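Local coordinates for ARF-like GTPase (Chlamydomonas reinhardtii, PDB 4M9Q), which is a small ARF-family G protein of the P-loop NTPase fold, held here with magnesium and phosphoaminophosphonic acid-guanylate ester, at residues I110-N113 and K114-L117. Sequence-based numbering, arbitrary orientation.
With GNP (phosphoaminophosphonic acid-guanylate ester), chain D.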
loop_
_atom_site.group_PDB
_atom_site.type_symbol
_atom_site.label_atom_id
_atom_site.label_comp_id
_atom_site.label_asym_id
_atom_site.label_seq_id
_atom_site.Cartn_x
_atom_site.Cartn_y
_atom_site.Cartn_z
ATOM N N ILE A 110 4.862 -4.340 -2.765
ATOM C CA ILE A 110 5.009 -3.406 -3.835
ATOM C C ILE A 110 4.380 -4.019 -5.062
ATOM O O ILE A 110 4.776 -5.105 -5.496
ATOM C CB ILE A 110 6.498 -3.104 -4.094
ATOM C CG1 ILE A 110 7.123 -2.502 -2.816
ATOM C CG2 ILE A 110 6.660 -2.146 -5.283
ATOM C CD1 ILE A 110 8.602 -2.709 -2.650
ATOM N N PHE A 111 3.375 -3.357 -5.617
ATOM C CA PHE A 111 2.762 -3.858 -6.832
ATOM C C PHE A 111 3.301 -3.110 -8.034
ATOM O O PHE A 111 3.188 -1.911 -8.140
ATOM C CB PHE A 111 1.260 -3.706 -6.763
ATOM C CG PHE A 111 0.577 -4.745 -5.920
ATOM C CD1 PHE A 111 0.602 -6.028 -6.290
ATOM C CD2 PHE A 111 -0.154 -4.395 -4.812
ATOM C CE1 PHE A 111 -0.058 -6.995 -5.548
ATOM C CE2 PHE A 111 -0.846 -5.340 -4.060
ATOM C CZ PHE A 111 -0.780 -6.647 -4.413
ATOM N N ALA A 112 3.926 -3.832 -8.938
ATOM C CA ALA A 112 4.424 -3.235 -10.184
ATOM C C ALA A 112 3.252 -3.283 -11.147
ATOM O O ALA A 112 3.114 -4.231 -11.916
ATOM C CB ALA A 112 5.606 -4.031 -10.751
ATOM N N ASN A 113 2.405 -2.275 -11.073
ATOM C CA ASN A 113 1.111 -2.291 -11.755
ATOM C C ASN A 113 1.168 -1.947 -13.265
ATOM O O ASN A 113 2.150 -1.431 -13.785
ATOM C CB ASN A 113 0.150 -1.360 -11.024
ATOM C CG ASN A 113 -1.275 -1.527 -11.477
ATOM O OD1 ASN A 113 -1.735 -2.654 -11.766
ATOM N ND2 ASN A 113 -1.988 -0.418 -11.573
ATOM N N LYS A 114 0.103 -2.285 -13.967
ATOM C CA LYS A 114 -0.074 -1.908 -15.396
ATOM C C LYS A 114 0.782 -2.770 -16.335
ATOM O O LYS A 114 1.312 -2.280 -17.306
ATOM C CB LYS A 114 0.204 -0.410 -15.596
ATOM C CG LYS A 114 -0.598 0.518 -14.647
ATOM C CD LYS A 114 -0.874 1.884 -15.283
ATOM C CE LYS A 114 -1.449 2.890 -14.319
ATOM N NZ LYS A 114 -1.458 4.296 -14.835
ATOM N N GLN A 115 0.876 -4.065 -16.039
ATOM C CA GLN A 115 1.656 -4.997 -16.830
ATOM C C GLN A 115 1.012 -5.346 -18.159
ATOM O O GLN A 115 1.620 -6.041 -18.959
ATOM C CB GLN A 115 1.934 -6.275 -16.071
ATOM C CG GLN A 115 2.795 -6.121 -14.822
ATOM C CD GLN A 115 4.250 -5.860 -15.115
ATOM O OE1 GLN A 115 4.787 -6.446 -16.017
ATOM N NE2 GLN A 115 4.893 -5.022 -14.323
ATOM N N ASP A 116 -0.207 -4.876 -18.391
ATOM C CA ASP A 116 -0.839 -4.954 -19.734
ATOM C C ASP A 116 -0.275 -3.921 -20.683
ATOM O O ASP A 116 -0.400 -4.051 -21.899
ATOM C CB ASP A 116 -2.350 -4.744 -19.642
ATOM C CG ASP A 116 -2.709 -3.390 -18.999
ATOM O OD1 ASP A 116 -2.158 -3.003 -17.900
ATOM O OD2 ASP A 116 -3.558 -2.685 -19.605
ATOM N N LEU A 117 0.333 -2.864 -20.160
ATOM C CA LEU A 117 0.922 -1.845 -21.070
ATOM C C LEU A 117 2.260 -2.310 -21.673
ATOM O O LEU A 117 3.126 -2.881 -21.000
ATOM C CB LEU A 117 1.071 -0.504 -20.347
ATOM C CG LEU A 117 -0.290 0.121 -20.029
ATOM C CD1 LEU A 117 -0.019 1.426 -19.295
ATOM C CD2 LEU A 117 -1.128 0.275 -21.321
HETATM P PG GNP D . -4.822 8.860 -7.149
HETATM O O1G GNP D . -6.292 8.509 -6.568
HETATM O O2G GNP D . -3.693 8.431 -6.149
HETATM O O3G GNP D . -4.842 10.346 -7.553
HETATM N N3B GNP D . -4.572 7.833 -8.480
HETATM P PB GNP D . -4.804 6.175 -8.250
HETATM O O1B GNP D . -6.000 5.850 -7.215
HETATM O O2B GNP D . -3.476 5.620 -7.817
HETATM O O3A GNP D . -5.117 5.708 -9.736
HETATM P PA GNP D . -6.432 5.004 -10.288
HETATM O O1A GNP D . -7.405 6.118 -10.234
HETATM O O2A GNP D . -6.613 3.733 -9.535
HETATM O "O5'" GNP D . -5.925 4.701 -11.772
HETATM C "C5'" GNP D . -5.318 5.764 -12.545
HETATM C "C4'" GNP D . -5.539 5.523 -14.062
HETATM O "O4'" GNP D . -4.854 4.303 -14.382
HETATM C "C3'" GNP D . -6.979 5.212 -14.442
HETATM O "O3'" GNP D . -7.247 5.445 -15.824
HETATM C "C2'" GNP D . -7.069 3.729 -14.324
HETATM O "O2'" GNP D . -8.064 3.134 -15.103
HETATM C "C1'" GNP D . -5.745 3.330 -14.895
HETATM N N9 GNP D . -5.269 1.990 -14.540
HETATM C C8 GNP D . -5.234 1.494 -13.305
HETATM N N7 GNP D . -4.683 0.272 -13.302
HETATM C C5 GNP D . -4.377 -0.033 -14.567
HETATM C C6 GNP D . -3.787 -1.215 -15.220
HETATM O O6 GNP D . -3.459 -2.227 -14.572
HETATM N N1 GNP D . -3.605 -1.152 -16.521
HETATM C C2 GNP D . -3.949 -0.057 -17.268
HETATM N N2 GNP D . -3.729 -0.129 -18.583
HETATM N N3 GNP D . -4.500 1.070 -16.747
HETATM C C4 GNP D . -4.761 1.105 -15.396
#
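Strand 108-113 ends at Asn113 and leads directly into a type I beta turn, Lys114 to Leu117, closed by a hydrogen bond from Leu117 N to Lys114 O (3.1 Å). Ala112, centre of an inverse gamma turn, starts the bend, and a positive phi (76°) at Lys114 turns the chain out of the strand direction. One side-chain bond ties turn to strand: Gln115, bent at chi2 (-73°), folds back so that its NE2 meets Ala112 O at 3.1 Å. The oxygen lies almost in the plane of the Gln115 amide, whereas the donor sits well above the carbonyl plane of Ala112; the same NE2 also bonds to Ala121 O, which fixes the rotation of the amide. Ala112 CB packs beside this nitrogen. Asn113, Lys114 and Asp116 form the NKxD motif, the guanine-recognition element of small GTPases, at the end of strand 108-113, between strands 74-80 and 139-143. Asp116 reads the base of GNP with both carboxylate oxygens: OD1 accepts from GNP N1 at 2.7 Å and OD2 from GNP N2 at 2.8 Å, a paired grip that fixes the carboxylate's rotation. Leu117 packs against the amino group, its CG 3.7 Å from GNP N2. With CG anti to the carbonyl carbon and the rest of the chain extended, Lys114 lays its CD and CE over one face of the base on the way to the ribose, where NZ makes a weak bond to GNP O4' (3.4 Å). The ammonium's stronger partners are Asp80, in a salt bridge, and Asn14 O of the P-loop region. Asn113 ND2 lies 3.3 Å from GNP N7, but its amide is held mainly by protein: ND2 donates to Ala15 O, and OD1 accepts from Ala146 N.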